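Local atomic coordinates of activator of Hsp90 ATPase homologue 1/2-like C-terminal domain-containing protein (Mycobacterium smegmatis, PDB entry 3UID), a protein that probably acts as a toxin, being a structural homologue of Mycobacterium tuberculosis Rv2035, a type II toxin involved in the hypoxic response, and belongs to the AHA1 family. Residues 14-19 against 125-130; 50-55 against 63-68; 72-77 against 93-98. One frame throughout, in Å; residues are numbered along the deposited sequence.

Interaction 1: residues 14-19 against 125-130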
# COMPACT_ATOMS: atom_id res chain seq x y z
N THR A 14 -9.13 -11.24 -5.88
CA THR A 14 -8.02 -10.30 -5.87
C THR A 14 -8.44 -8.89 -6.25
O THR A 14 -9.35 -8.70 -7.06
CB THR A 14 -6.85 -10.73 -6.79
OG1 THR A 14 -7.32 -10.93 -8.12
CG2 THR A 14 -6.21 -12.01 -6.26
N LEU A 15 -7.78 -7.92 -5.63
CA LEU A 15 -7.84 -6.53 -6.08
C LEU A 15 -6.44 -6.10 -6.50
O LEU A 15 -5.52 -6.10 -5.69
CB LEU A 15 -8.37 -5.62 -4.97
CG LEU A 15 -8.28 -4.12 -5.27
CD1 LEU A 15 -9.19 -3.75 -6.44
CD2 LEU A 15 -8.65 -3.31 -4.05
N THR A 16 -6.29 -5.79 -7.78
CA THR A 16 -4.99 -5.42 -8.33
C THR A 16 -5.03 -3.98 -8.81
O THR A 16 -5.91 -3.59 -9.58
CB THR A 16 -4.60 -6.36 -9.48
OG1 THR A 16 -4.53 -7.70 -8.99
CG2 THR A 16 -3.25 -5.98 -10.04
N ILE A 17 -4.09 -3.19 -8.30
CA ILE A 17 -3.93 -1.82 -8.76
C ILE A 17 -2.58 -1.72 -9.46
O ILE A 17 -1.56 -2.21 -8.97
CB ILE A 17 -4.03 -0.83 -7.59
CG1 ILE A 17 -5.41 -0.97 -6.94
CG2 ILE A 17 -3.77 0.58 -8.08
CD1 ILE A 17 -5.76 0.15 -5.98
N THR A 18 -2.59 -1.13 -10.65
CA THR A 18 -1.37 -0.96 -11.42
C THR A 18 -1.10 0.53 -11.55
O THR A 18 -2.02 1.33 -11.72
CB THR A 18 -1.51 -1.59 -12.82
OG1 THR A 18 -1.91 -2.96 -12.69
CG2 THR A 18 -0.19 -1.52 -13.59
N ALA A 19 0.17 0.90 -11.42
CA ALA A 19 0.59 2.29 -11.57
C ALA A 19 1.81 2.35 -12.45
O ALA A 19 2.54 1.37 -12.59
CB ALA A 19 0.93 2.89 -10.22
N THR A 125 2.83 -3.10 -9.62
CA THR A 125 1.62 -3.90 -9.55
C THR A 125 1.40 -4.31 -8.10
O THR A 125 2.27 -4.93 -7.49
CB THR A 125 1.72 -5.15 -10.43
OG1 THR A 125 2.01 -4.75 -11.78
CG2 THR A 125 0.41 -5.92 -10.41
N TYR A 126 0.25 -3.92 -7.56
CA TYR A 126 -0.09 -4.20 -6.17
C TYR A 126 -1.25 -5.18 -6.15
O TYR A 126 -2.39 -4.81 -6.48
CB TYR A 126 -0.51 -2.91 -5.47
CG TYR A 126 0.46 -1.73 -5.60
CD1 TYR A 126 1.42 -1.49 -4.62
CD2 TYR A 126 0.39 -0.86 -6.68
CE1 TYR A 126 2.27 -0.39 -4.70
CE2 TYR A 126 1.25 0.25 -6.78
CZ TYR A 126 2.19 0.47 -5.79
OH TYR A 126 3.05 1.55 -5.88
N VAL A 127 -0.97 -6.42 -5.77
CA VAL A 127 -1.98 -7.48 -5.80
C VAL A 127 -2.35 -7.91 -4.39
O VAL A 127 -1.51 -8.42 -3.65
CB VAL A 127 -1.49 -8.74 -6.56
CG1 VAL A 127 -2.58 -9.82 -6.59
CG2 VAL A 127 -1.05 -8.38 -7.99
N GLY A 128 -3.62 -7.70 -4.04
CA GLY A 128 -4.15 -8.10 -2.74
C GLY A 128 -5.11 -9.26 -2.92
O GLY A 128 -6.02 -9.19 -3.74
N THR A 129 -4.91 -10.32 -2.13
CA THR A 129 -5.70 -11.53 -2.22
C THR A 129 -6.48 -11.69 -0.93
O THR A 129 -5.90 -11.63 0.16
CB THR A 129 -4.81 -12.76 -2.44
OG1 THR A 129 -4.04 -12.60 -3.64
CG2 THR A 129 -5.67 -14.03 -2.55
N TYR A 130 -7.79 -11.90 -1.05
CA TYR A 130 -8.69 -11.87 0.11
C TYR A 130 -9.29 -13.24 0.44
O TYR A 130 -9.37 -14.11 -0.43
CB TYR A 130 -9.77 -10.81 -0.12
CG TYR A 130 -9.21 -9.42 -0.10
CD1 TYR A 130 -9.31 -8.62 1.03
CD2 TYR A 130 -8.52 -8.91 -1.20
CE1 TYR A 130 -8.77 -7.35 1.06
CE2 TYR A 130 -7.98 -7.64 -1.18
CZ TYR A 130 -8.10 -6.87 -0.04
OH TYR A 130 -7.57 -5.60 -0.01
O HOH W 1 -0.60 -4.90 -13.65
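Leu-15 and Gly-128 grip each other through two backbone hydrogen bonds, Leu-15 N to Gly-128 O at 2.9 Å and Gly-128 N to Leu-15 O at 3.0 Å. Ile-17 and Tyr-126 form the next hydrogen-bonded pair, two residues on. Between these pairs Thr-16 CA sits 3.2 Å from Tyr-126 O, a CA-H...O contact that gives this carbonyl a second, weaker partner.

The threonines and Val-127 form one face. Thr-16 and Val-127 run side by side, the hydroxyl OG1 of Thr-16 resting against both methyls of Val-127, while Thr-16 CG2 is turned anti to its own backbone N (OG1 at chi1 -60°) and meets Thr-125 CG2 at 3.7 Å. Further along, Thr-14 CG2 touches Thr-129 OG1 at 3.5 Å; the hydroxyl of Thr-14 is turned elsewhere, to Thr-12. A water lies between Thr-18 OG1 and Thr-125 OG1 and probably links them, though its approach to Thr-18 is unusually short.

On the other face the Tyr-126 ring presents its edge to Ile-17 O, with CD2 3.3 Å away and the oxygen in the ring plane. Ala-19 CB also lies near that edge, 4.3 Å from Tyr-126 CE2. The ring is fixed further out by a hydrogen bond between its OH and the hydroxyl of Tyr-32 and by an edge-to-face contact with Tyr-113. Leu-15, Ile-17 and Ala-19 pack under helix 144-158, so this is the helix-covered side of the curved antiparallel sheet that wraps the long C-terminal helix in the Bet v 1-like (SRPBCC) fold.

Interaction 2: residues 50-55 against 63-68; sequences TVVDHD and TYFMTG
A classic beta bulge interrupts the hairpin of strands 50-54 and 61-67 at the edge of the antiparallel sheet: Val-52 and Asp-53 both face Thr-63. Before the bulge the pairing is regular. Thr-50 and Phe-65 form a hydrogen-bonded pair, joined by Phe-65 N to Thr-50 O at 2.9 Å and by Thr-50 N to Phe-65 O. Val-51 and Tyr-64 follow as the non-hydrogen-bonded pair.

The psi of Val-52 (-74°) departs from extended values, and both bulge residues consequently direct their backbone N toward Thr-63. Val-52 N bonds to Thr-63 O at 2.8 Å, and Thr-63 N returns a bond to Asp-53 O.

On the Thr-50 and Phe-65 face, the Phe-65 ring leans obliquely on Val-52 CG2, 3.9 Å from CE2, and on Thr-50 CB, 4.1 Å from CD2. Lys-73 makes a cation-pi contact with this ring, and Phe-100 lies against it with nearly parallel planes. Tyr-64 and Val-51 take the other face, where both reach Trp-42 of helix 35-42; the phenol OH of Tyr-64 is hydrogen-bonded to Asp-93, which should hold the far end of the ring in place.

The hydroxyl of Thr-63 completes the bulge. With OG1 set between the backbone N and the carbonyl carbon (chi1 62°), it lies beside the Asp-53 side chain, 3.4 Å from Asp-53 CB, and accepts the Asp-53 N-H at 2.9 Å with an N-H...O angle of 154°.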
# COMPACT_ATOMS: atom_id res chain seq x y z
N THR A 50 0.94 8.07 9.94
CA THR A 50 2.16 7.85 10.69
C THR A 50 2.62 6.42 10.45
O THR A 50 1.85 5.48 10.58
CB THR A 50 1.91 8.04 12.18
OG1 THR A 50 1.46 9.37 12.43
CG2 THR A 50 3.20 7.80 12.97
N VAL A 51 3.89 6.27 10.10
CA VAL A 51 4.50 4.94 10.11
C VAL A 51 5.20 4.80 11.46
O VAL A 51 6.09 5.58 11.80
CB VAL A 51 5.47 4.74 8.93
CG1 VAL A 51 6.29 3.46 9.09
CG2 VAL A 51 4.69 4.73 7.62
N VAL A 52 4.72 3.84 12.24
CA VAL A 52 5.17 3.68 13.62
C VAL A 52 6.39 2.77 13.67
O VAL A 52 7.52 3.24 13.87
CB VAL A 52 4.01 3.21 14.52
CG1 VAL A 52 4.49 3.01 15.96
CG2 VAL A 52 2.88 4.25 14.49
N ASP A 53 6.18 1.47 13.48
CA ASP A 53 7.30 0.54 13.39
C ASP A 53 7.48 0.16 11.94
O ASP A 53 6.51 0.12 11.18
CB ASP A 53 7.04 -0.73 14.21
CG ASP A 53 6.92 -0.46 15.69
OD1 ASP A 53 7.60 0.46 16.19
OD2 ASP A 53 6.13 -1.16 16.35
N HIS A 54 8.71 -0.11 11.54
CA HIS A 54 9.00 -0.45 10.15
C HIS A 54 10.29 -1.27 10.07
O HIS A 54 11.37 -0.80 10.44
CB HIS A 54 9.12 0.84 9.34
CG HIS A 54 9.42 0.64 7.89
ND1 HIS A 54 10.67 0.28 7.43
CD2 HIS A 54 8.63 0.77 6.79
CE1 HIS A 54 10.64 0.19 6.11
NE2 HIS A 54 9.42 0.48 5.70
N ASP A 55 10.16 -2.50 9.61
CA ASP A 55 11.29 -3.40 9.45
C ASP A 55 11.02 -4.19 8.16
O ASP A 55 10.31 -5.19 8.20
CB ASP A 55 11.33 -4.33 10.66
CG ASP A 55 12.50 -5.30 10.63
OD1 ASP A 55 13.37 -5.21 9.75
OD2 ASP A 55 12.53 -6.15 11.54
N THR A 63 3.92 -1.10 11.08
CA THR A 63 2.67 -0.69 11.73
C THR A 63 2.38 0.77 11.42
O THR A 63 3.29 1.58 11.34
CB THR A 63 2.70 -0.92 13.24
OG1 THR A 63 3.74 -0.13 13.85
CG2 THR A 63 2.94 -2.39 13.53
N TYR A 64 1.12 1.11 11.22
CA TYR A 64 0.81 2.45 10.71
C TYR A 64 -0.56 2.97 11.13
O TYR A 64 -1.49 2.20 11.43
CB TYR A 64 0.87 2.44 9.18
CG TYR A 64 -0.05 1.43 8.55
CD1 TYR A 64 0.44 0.19 8.13
CD2 TYR A 64 -1.42 1.68 8.41
CE1 TYR A 64 -0.40 -0.76 7.56
CE2 TYR A 64 -2.26 0.73 7.85
CZ TYR A 64 -1.74 -0.48 7.42
OH TYR A 64 -2.57 -1.43 6.87
N PHE A 65 -0.68 4.29 11.16
CA PHE A 65 -1.97 4.96 11.25
C PHE A 65 -2.24 5.66 9.94
O PHE A 65 -1.33 6.23 9.34
CB PHE A 65 -1.98 6.01 12.37
CG PHE A 65 -1.71 5.46 13.74
CD1 PHE A 65 -2.39 4.35 14.19
CD2 PHE A 65 -0.79 6.07 14.57
CE1 PHE A 65 -2.16 3.85 15.46
CE2 PHE A 65 -0.55 5.58 15.85
CZ PHE A 65 -1.24 4.46 16.29
N MET A 66 -3.50 5.63 9.51
CA MET A 66 -3.90 6.36 8.33
C MET A 66 -5.19 7.10 8.62
O MET A 66 -5.87 6.82 9.61
CB MET A 66 -4.12 5.41 7.15
CG MET A 66 -2.88 4.67 6.69
SD MET A 66 -3.29 3.52 5.37
CE MET A 66 -3.96 4.64 4.15
N THR A 67 -5.49 8.08 7.77
CA THR A 67 -6.76 8.79 7.85
C THR A 67 -7.63 8.35 6.69
O THR A 67 -7.27 8.56 5.53
CB THR A 67 -6.56 10.31 7.75
OG1 THR A 67 -5.68 10.74 8.79
CG2 THR A 67 -7.88 11.03 7.88
N GLY A 68 -8.76 7.72 6.98
CA GLY A 68 -9.72 7.32 5.96
C GLY A 68 -10.39 8.46 5.21
O GLY A 68 -10.26 9.62 5.57

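Interaction 3: residues 72-77 against 93-98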
# COMPACT_ATOMS: atom_id res chain seq x y z
N GLU A 72 -11.79 9.35 9.42
CA GLU A 72 -11.61 8.38 10.51
C GLU A 72 -10.19 7.85 10.56
O GLU A 72 -9.67 7.32 9.57
CB GLU A 72 -12.57 7.20 10.36
CG GLU A 72 -14.03 7.55 10.49
CD GLU A 72 -14.94 6.33 10.40
OE1 GLU A 72 -14.78 5.39 11.21
OE2 GLU A 72 -15.81 6.31 9.51
N LYS A 73 -9.56 7.96 11.72
CA LYS A 73 -8.26 7.33 11.91
C LYS A 73 -8.46 5.83 11.96
O LYS A 73 -9.37 5.33 12.61
CB LYS A 73 -7.62 7.79 13.21
CG LYS A 73 -6.16 7.35 13.37
CD LYS A 73 -5.57 7.86 14.68
CE LYS A 73 -4.06 7.73 14.71
NZ LYS A 73 -3.50 8.45 15.90
N TYR A 74 -7.63 5.11 11.23
CA TYR A 74 -7.57 3.68 11.45
C TYR A 74 -6.13 3.21 11.54
O TYR A 74 -5.20 3.95 11.25
CB TYR A 74 -8.38 2.89 10.43
CG TYR A 74 -7.84 2.94 9.03
CD1 TYR A 74 -7.08 1.89 8.53
CD2 TYR A 74 -8.09 4.03 8.22
CE1 TYR A 74 -6.59 1.94 7.22
CE2 TYR A 74 -7.62 4.08 6.94
CZ TYR A 74 -6.87 3.04 6.44
OH TYR A 74 -6.40 3.12 5.15
N ALA A 75 -5.95 1.98 12.00
CA ALA A 75 -4.62 1.45 12.18
C ALA A 75 -4.51 0.13 11.45
O ALA A 75 -5.50 -0.55 11.18
CB ALA A 75 -4.34 1.27 13.67
N GLY A 76 -3.29 -0.23 11.11
CA GLY A 76 -3.08 -1.46 10.37
C GLY A 76 -1.67 -1.93 10.59
O GLY A 76 -0.83 -1.21 11.16
N TYR A 77 -1.40 -3.15 10.16
CA TYR A 77 -0.05 -3.69 10.27
C TYR A 77 0.24 -4.62 9.12
O TYR A 77 -0.66 -5.26 8.58
CB TYR A 77 0.13 -4.42 11.61
CG TYR A 77 -0.85 -5.56 11.79
CD1 TYR A 77 -0.51 -6.85 11.41
CD2 TYR A 77 -2.12 -5.34 12.30
CE1 TYR A 77 -1.41 -7.90 11.55
CE2 TYR A 77 -3.02 -6.37 12.43
CZ TYR A 77 -2.66 -7.65 12.07
OH TYR A 77 -3.57 -8.68 12.22
N ASP A 93 -1.62 -8.34 5.58
CA ASP A 93 -2.08 -7.06 6.12
C ASP A 93 -3.35 -7.21 6.95
O ASP A 93 -4.29 -7.89 6.54
CB ASP A 93 -2.31 -6.08 4.97
CG ASP A 93 -2.98 -4.80 5.41
OD1 ASP A 93 -2.32 -3.99 6.10
OD2 ASP A 93 -4.17 -4.60 5.07
N GLY A 94 -3.37 -6.56 8.12
CA GLY A 94 -4.52 -6.60 9.00
C GLY A 94 -4.92 -5.24 9.53
O GLY A 94 -4.09 -4.34 9.63
N PHE A 95 -6.20 -5.09 9.86
CA PHE A 95 -6.72 -3.86 10.47
C PHE A 95 -6.61 -3.96 11.98
O PHE A 95 -6.75 -5.05 12.55
CB PHE A 95 -8.18 -3.64 10.09
CG PHE A 95 -8.37 -3.37 8.62
CD1 PHE A 95 -7.90 -2.19 8.06
CD2 PHE A 95 -9.01 -4.29 7.81
CE1 PHE A 95 -8.08 -1.93 6.71
CE2 PHE A 95 -9.18 -4.04 6.46
CZ PHE A 95 -8.71 -2.87 5.91
N ALA A 96 -6.40 -2.83 12.64
CA ALA A 96 -6.17 -2.83 14.09
C ALA A 96 -6.65 -1.56 14.79
O ALA A 96 -6.99 -0.56 14.15
CB ALA A 96 -4.69 -3.05 14.39
N ASP A 97 -6.66 -1.61 16.13
CA ASP A 97 -6.98 -0.46 16.94
C ASP A 97 -5.72 0.37 17.18
O ASP A 97 -4.69 0.11 16.58
CB ASP A 97 -7.70 -0.87 18.24
CG ASP A 97 -6.82 -1.71 19.17
OD1 ASP A 97 -5.59 -1.68 19.04
OD2 ASP A 97 -7.39 -2.37 20.08
N GLU A 98 -5.81 1.38 18.04
CA GLU A 98 -4.69 2.29 18.24
C GLU A 98 -3.46 1.57 18.80
O GLU A 98 -2.33 2.02 18.62
CB GLU A 98 -5.11 3.42 19.19
CG GLU A 98 -4.10 4.56 19.27
CD GLU A 98 -4.29 5.61 18.20
OE1 GLU A 98 -5.29 5.53 17.45
OE2 GLU A 98 -3.45 6.53 18.10
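Strands 73-77 and 93-96 run antiparallel but strongly twisted, at 144° between their directions, and their backbone bonding weakens toward Ala-75. Tyr-77 and Gly-94 are joined by two bonds of 3.0 Å, Tyr-77 N to Gly-94 O and Gly-94 N to Tyr-77 O. Ala-96 N still reaches Ala-75 O at 2.9 Å, although it stands above the carbonyl plane, whereas the return bond from Ala-75 N to Ala-96 O is weak.

Gly-94 CA packs against one face of the Tyr-77 ring, 3.6 Å from its plane and displaced toward the rim, a CH-pi contact. The ring is brought over the neighbouring strand by chi1 of 59°, which places CG between the backbone N and the carbonyl carbon. Ala-96 CB meets the edge of the same ring at CD2. On the Phe-95 side of the sheet, Tyr-74 CE1 comes to the edge of the Phe-95 ring, 4.2 Å from Phe-95 CE1.

At the open end of the hairpin, the extended chain of Lys-73 brings NZ to the syn lone pair of Glu-98 OE2, 2.9 Å away, in a salt bridge; Glu-98 bends at chi2 and crosses the lysine at about a right angle.

On one flank strand 61-67 pairs with strand 73-84, placing Phe-65 against Ala-75; on the other, strand 109-118 adjoins strand 88-96 through Asp-93 and Ser-109.

From the N terminus, edge strand 3-9 is followed by strand 14-21, whose other neighbour, strand 121-129, arrives only late in the chain, closing interaction 1 around about a hundred residues. Interactions 2 and 3 both nest inside that loop and follow in series, each closing a local hairpin, 50-54 with 61-67 and then 73-84 with 88-96. Strands 61-67 and 73-84 are neighbours in the sheet, so these two contacts touch, with Met-66 O bonded to Tyr-74 N. Their centres lie about 8 Å apart, against about 20 Å between the centres of interactions 1 and 2. Strand 109-118 bridges the hairpins to interaction 1 within one continuous antiparallel sheet.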